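Long-range contact in epidermin leader peptide processing serine protease EpiP (Staphylococcus aureus subsp. aureus, PDB 3QFH), which is a subtilisin-like serine protease that probably cleaves the leader peptide from the precursor of the lantibiotic epidermin: residues 143-155 with 162-174. Sequence-based numbering, arbitrary orientation.
Sequences NFSTDSKNLVPLN and PEETGDVHDVNDR
Asn150 carries most of the polar contact between residues 143-155 and 162-174. Its backbone N donates to Val168 O at 2.7 Å, while its side-chain ND2 reaches Asp167 O at 3.0 Å. CG anti to the backbone N (chi1 177°) places the amide beside Asp167 O, which lies in the amide plane, yet the nitrogen stands above that carbonyl's own plane. OD1, turned back, accepts from Val152 N in an Asx turn, so an asparagine, donor and acceptor in one flat group, both shapes its own chain and grips the neighbouring one. Farther along, Asn155 N gives Glu164 O an almost straight bond (2.7 Å, 176° at the hydrogen).

One water joins the segments beside Asn150. It accepts from Asn150 ND2 and Gly166 N and lies 2.8 Å from Val152 O and close to the Glu164 carboxylate. Gly166 adopts a positive phi, a conformation glycine takes easily, and lays its CA 3.7 Å from Leu154 N.

Aliphatic side chains add van der Waals contact. Beta-branched Val171 offers two methyls from one carbon: CG1 lies against the Lys149 carbonyl, and CG2 meets the edge of the Phe144 ring, 3.8 Å from CZ. Val152 CG1 packs crosswise against CG and CD of the bent, buried Glu164, whose carboxylate forms a salt bridge with Arg204.

Strand 149-150 is an outermost strand of the parallel subtilisin-like sheet, paired with strand 200-204; helix 213-225 packs against Lys149, Leu151 and Pro153, and the 162-174 loop folds back along the strand before leading into helix 177-186.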
loop_
_atom_site.group_PDB
_atom_site.type_symbol
_atom_site.label_atom_id
_atom_site.label_comp_id
_atom_site.label_asym_id
_atom_site.label_seq_id
_atom_site.Cartn_x
_atom_site.Cartn_y
_atom_site.Cartn_z
ATOM N N ASN A 143 7.771 -11.046 14.616
ATOM C CA ASN A 143 6.792 -9.972 14.457
ATOM C C ASN A 143 5.547 -10.355 13.651
ATOM O O ASN A 143 4.529 -9.659 13.687
ATOM C CB ASN A 143 7.500 -8.721 13.908
ATOM C CG ASN A 143 8.446 -8.093 14.955
ATOM O OD1 ASN A 143 8.317 -8.365 16.165
ATOM N ND2 ASN A 143 9.361 -7.236 14.511
ATOM N N PHE A 144 5.626 -11.481 12.953
ATOM C CA PHE A 144 4.525 -11.976 12.162
ATOM C C PHE A 144 3.320 -12.310 13.032
ATOM O O PHE A 144 3.441 -13.060 13.974
ATOM C CB PHE A 144 4.931 -13.250 11.419
ATOM C CG PHE A 144 3.828 -13.813 10.574
ATOM C CD1 PHE A 144 3.141 -14.942 10.974
ATOM C CD2 PHE A 144 3.435 -13.154 9.407
ATOM C CE1 PHE A 144 2.108 -15.440 10.203
ATOM C CE2 PHE A 144 2.402 -13.629 8.641
ATOM C CZ PHE A 144 1.735 -14.788 9.041
ATOM N N SER A 145 2.162 -11.770 12.698
ATOM C CA SER A 145 0.944 -12.090 13.442
ATOM C C SER A 145 0.146 -13.183 12.729
ATOM O O SER A 145 -0.057 -13.122 11.503
ATOM C CB SER A 145 0.063 -10.851 13.609
ATOM O OG SER A 145 -1.230 -11.217 14.074
ATOM N N THR A 146 -0.334 -14.160 13.493
ATOM C CA THR A 146 -1.159 -15.222 12.931
ATOM C C THR A 146 -2.566 -14.741 12.542
ATOM O O THR A 146 -3.355 -15.511 12.035
ATOM C CB THR A 146 -1.255 -16.433 13.855
ATOM O OG1 THR A 146 -1.814 -16.036 15.110
ATOM C CG2 THR A 146 0.143 -17.060 14.056
ATOM N N ASP A 147 -2.876 -13.469 12.776
ATOM C CA ASP A 147 -4.153 -12.902 12.345
ATOM C C ASP A 147 -4.070 -12.499 10.869
ATOM O O ASP A 147 -5.030 -12.001 10.296
ATOM C CB ASP A 147 -4.531 -11.699 13.215
ATOM C CG ASP A 147 -4.817 -12.093 14.652
ATOM O OD1 ASP A 147 -5.187 -13.270 14.887
ATOM O OD2 ASP A 147 -4.684 -11.231 15.552
ATOM N N SER A 148 -2.916 -12.717 10.251
ATOM C CA SER A 148 -2.741 -12.399 8.844
ATOM C C SER A 148 -3.759 -13.190 8.016
ATOM O O SER A 148 -4.061 -14.343 8.333
ATOM C CB SER A 148 -1.315 -12.713 8.420
ATOM O OG SER A 148 -0.396 -11.836 9.055
ATOM N N LYS A 149 -4.308 -12.574 6.974
ATOM C CA LYS A 149 -5.324 -13.243 6.173
ATOM C C LYS A 149 -5.117 -13.169 4.665
ATOM O O LYS A 149 -4.492 -12.252 4.143
ATOM C CB LYS A 149 -6.692 -12.675 6.524
ATOM C CG LYS A 149 -7.047 -12.847 7.992
ATOM C CD LYS A 149 -8.365 -12.189 8.332
ATOM C CE LYS A 149 -8.701 -12.334 9.837
ATOM N NZ LYS A 149 -7.706 -11.688 10.772
ATOM N N ASN A 150 -5.660 -14.169 3.977
ATOM C CA ASN A 150 -5.623 -14.244 2.523
ATOM C C ASN A 150 -6.933 -13.734 1.945
ATOM O O ASN A 150 -7.969 -14.258 2.280
ATOM C CB ASN A 150 -5.456 -15.699 2.085
ATOM C CG ASN A 150 -5.482 -15.871 0.571
ATOM O OD1 ASN A 150 -5.141 -14.968 -0.177
ATOM N ND2 ASN A 150 -5.861 -17.051 0.127
ATOM N N LEU A 151 -6.876 -12.752 1.051
ATOM C CA LEU A 151 -8.090 -12.221 0.395
ATOM C C LEU A 151 -8.230 -12.711 -1.056
ATOM O O LEU A 151 -9.201 -12.369 -1.739
ATOM C CB LEU A 151 -8.123 -10.681 0.454
ATOM C CG LEU A 151 -8.540 -10.070 1.801
ATOM C CD1 LEU A 151 -9.993 -10.419 2.137
ATOM C CD2 LEU A 151 -7.615 -10.498 2.953
ATOM N N VAL A 152 -7.258 -13.490 -1.532
ATOM C CA VAL A 152 -7.311 -14.029 -2.888
ATOM C C VAL A 152 -8.371 -15.141 -2.891
ATOM O O VAL A 152 -8.320 -16.061 -2.063
ATOM C CB VAL A 152 -5.951 -14.569 -3.343
ATOM C CG1 VAL A 152 -6.050 -15.135 -4.753
ATOM C CG2 VAL A 152 -4.881 -13.472 -3.257
ATOM N N PRO A 153 -9.367 -15.040 -3.790
ATOM C CA PRO A 153 -10.439 -16.036 -3.767
ATOM C C PRO A 153 -10.060 -17.373 -4.392
ATOM O O PRO A 153 -9.018 -17.491 -5.012
ATOM C CB PRO A 153 -11.561 -15.363 -4.573
ATOM C CG PRO A 153 -10.837 -14.490 -5.549
ATOM C CD PRO A 153 -9.603 -13.992 -4.797
ATOM N N LEU A 154 -10.904 -18.376 -4.179
ATOM C CA LEU A 154 -10.729 -19.680 -4.796
ATOM C C LEU A 154 -10.589 -19.450 -6.299
ATOM O O LEU A 154 -11.368 -18.699 -6.910
ATOM C CB LEU A 154 -11.920 -20.589 -4.474
ATOM C CG LEU A 154 -12.007 -21.972 -5.135
ATOM C CD1 LEU A 154 -10.829 -22.860 -4.774
ATOM C CD2 LEU A 154 -13.323 -22.666 -4.761
ATOM N N ASN A 155 -9.553 -20.045 -6.872
ATOM C CA ASN A 155 -9.250 -19.948 -8.311
ATOM C C ASN A 155 -8.639 -18.647 -8.752
ATOM O O ASN A 155 -8.443 -18.436 -9.942
ATOM C CB ASN A 155 -10.466 -20.304 -9.171
ATOM C CG ASN A 155 -10.843 -21.754 -9.053
ATOM O OD1 ASN A 155 -9.973 -22.624 -8.955
ATOM N ND2 ASN A 155 -12.139 -22.035 -9.077
ATOM N N PRO A 162 -6.034 -22.232 -10.595
ATOM C CA PRO A 162 -6.685 -23.282 -9.804
ATOM C C PRO A 162 -5.962 -23.697 -8.515
ATOM O O PRO A 162 -6.579 -24.304 -7.644
ATOM C CB PRO A 162 -6.815 -24.452 -10.797
ATOM C CG PRO A 162 -5.780 -24.219 -11.807
ATOM C CD PRO A 162 -5.599 -22.731 -11.912
ATOM N N GLU A 163 -4.678 -23.373 -8.403
ATOM C CA GLU A 163 -3.902 -23.632 -7.178
ATOM C C GLU A 163 -4.372 -22.749 -5.997
ATOM O O GLU A 163 -4.123 -23.070 -4.837
ATOM C CB GLU A 163 -2.390 -23.439 -7.411
ATOM C CG GLU A 163 -1.978 -22.077 -8.003
ATOM C CD GLU A 163 -2.422 -21.892 -9.467
ATOM O OE1 GLU A 163 -1.998 -20.911 -10.114
ATOM O OE2 GLU A 163 -3.184 -22.737 -9.976
ATOM N N GLU A 164 -5.042 -21.638 -6.293
ATOM C CA GLU A 164 -5.572 -20.776 -5.237
ATOM C C GLU A 164 -6.831 -21.395 -4.671
ATOM O O GLU A 164 -7.880 -21.409 -5.314
ATOM C CB GLU A 164 -5.856 -19.372 -5.762
ATOM C CG GLU A 164 -4.607 -18.552 -6.012
ATOM C CD GLU A 164 -3.818 -18.214 -4.726
ATOM O OE1 GLU A 164 -2.631 -17.843 -4.853
ATOM O OE2 GLU A 164 -4.364 -18.317 -3.597
ATOM N N THR A 165 -6.722 -21.875 -3.444
ATOM C CA THR A 165 -7.803 -22.573 -2.783
ATOM C C THR A 165 -8.756 -21.677 -1.999
ATOM O O THR A 165 -9.778 -22.148 -1.524
ATOM C CB THR A 165 -7.218 -23.557 -1.777
ATOM O OG1 THR A 165 -6.654 -22.826 -0.687
ATOM C CG2 THR A 165 -6.125 -24.422 -2.432
ATOM N N GLY A 166 -8.419 -20.398 -1.837
ATOM C CA GLY A 166 -9.251 -19.489 -1.045
ATOM C C GLY A 166 -9.071 -19.699 0.448
ATOM O O GLY A 166 -9.844 -19.205 1.251
ATOM N N ASP A 167 -8.032 -20.437 0.822
ATOM C CA ASP A 167 -7.724 -20.704 2.220
ATOM C C ASP A 167 -7.428 -19.372 2.936
ATOM O O ASP A 167 -6.530 -18.653 2.539
ATOM C CB ASP A 167 -6.524 -21.652 2.270
ATOM C CG ASP A 167 -6.077 -21.985 3.673
ATOM O OD1 ASP A 167 -6.506 -21.328 4.648
ATOM O OD2 ASP A 167 -5.266 -22.923 3.792
ATOM N N VAL A 168 -8.190 -19.068 3.988
ATOM C CA VAL A 168 -8.070 -17.794 4.712
ATOM C C VAL A 168 -6.721 -17.521 5.377
ATOM O O VAL A 168 -6.305 -16.383 5.424
ATOM C CB VAL A 168 -9.211 -17.632 5.761
ATOM C CG1 VAL A 168 -8.881 -16.541 6.783
ATOM C CG2 VAL A 168 -10.516 -17.337 5.054
ATOM N N HIS A 169 -6.034 -18.542 5.877
ATOM C CA HIS A 169 -4.749 -18.309 6.531
ATOM C C HIS A 169 -3.524 -18.448 5.624
ATOM O O HIS A 169 -2.408 -18.244 6.084
ATOM C CB HIS A 169 -4.584 -19.237 7.737
ATOM C CG HIS A 169 -5.616 -19.039 8.798
ATOM N ND1 HIS A 169 -5.750 -17.856 9.493
ATOM C CD2 HIS A 169 -6.535 -19.886 9.317
ATOM C CE1 HIS A 169 -6.726 -17.974 10.374
ATOM N NE2 HIS A 169 -7.219 -19.197 10.288
ATOM N N ASP A 170 -3.708 -18.791 4.356
ATOM C CA ASP A 170 -2.561 -18.964 3.450
ATOM C C ASP A 170 -2.052 -17.622 2.962
ATOM O O ASP A 170 -2.563 -17.074 1.972
ATOM C CB ASP A 170 -2.926 -19.839 2.241
ATOM C CG ASP A 170 -1.753 -20.036 1.266
ATOM O OD1 ASP A 170 -0.666 -19.444 1.462
ATOM O OD2 ASP A 170 -1.910 -20.789 0.282
ATOM N N VAL A 171 -1.051 -17.081 3.648
ATOM C CA VAL A 171 -0.478 -15.807 3.220
ATOM C C VAL A 171 0.949 -15.945 2.718
ATOM O O VAL A 171 1.675 -14.956 2.686
ATOM C CB VAL A 171 -0.561 -14.704 4.291
ATOM C CG1 VAL A 171 -2.044 -14.394 4.613
ATOM C CG2 VAL A 171 0.235 -15.061 5.542
ATOM N N ASN A 172 1.349 -17.159 2.337
ATOM C CA ASN A 172 2.685 -17.373 1.776
ATOM C C ASN A 172 2.871 -16.462 0.563
ATOM O O ASN A 172 1.934 -16.259 -0.217
ATOM C CB ASN A 172 2.903 -18.836 1.371
ATOM C CG ASN A 172 3.088 -19.760 2.567
ATOM O OD1 ASN A 172 2.983 -19.338 3.720
ATOM N ND2 ASN A 172 3.369 -21.032 2.293
ATOM N N ASP A 173 4.070 -15.910 0.419
ATOM C CA ASP A 173 4.393 -15.012 -0.680
ATOM C C ASP A 173 4.848 -15.823 -1.889
ATOM O O ASP A 173 5.805 -16.578 -1.792
ATOM C CB ASP A 173 5.531 -14.108 -0.215
ATOM C CG ASP A 173 5.785 -12.926 -1.126
ATOM O OD1 ASP A 173 5.099 -12.755 -2.142
ATOM O OD2 ASP A 173 6.696 -12.144 -0.805
ATOM N N ARG A 174 4.164 -15.670 -3.012
ATOM C CA ARG A 174 4.563 -16.332 -4.248
ATOM C C ARG A 174 5.476 -15.434 -5.067
ATOM O O ARG A 174 6.373 -15.918 -5.734
ATOM C CB ARG A 174 3.358 -16.681 -5.129
ATOM C CG ARG A 174 2.534 -17.912 -4.742
ATOM C CD ARG A 174 1.748 -17.732 -3.457
ATOM N NE ARG A 174 0.679 -18.717 -3.334
ATOM C CZ ARG A 174 0.033 -19.016 -2.205
ATOM N NH1 ARG A 174 -0.925 -19.931 -2.225
ATOM N NH2 ARG A 174 0.360 -18.443 -1.050
HETATM O O HOH W 1 -6.677 -18.220 -2.560
#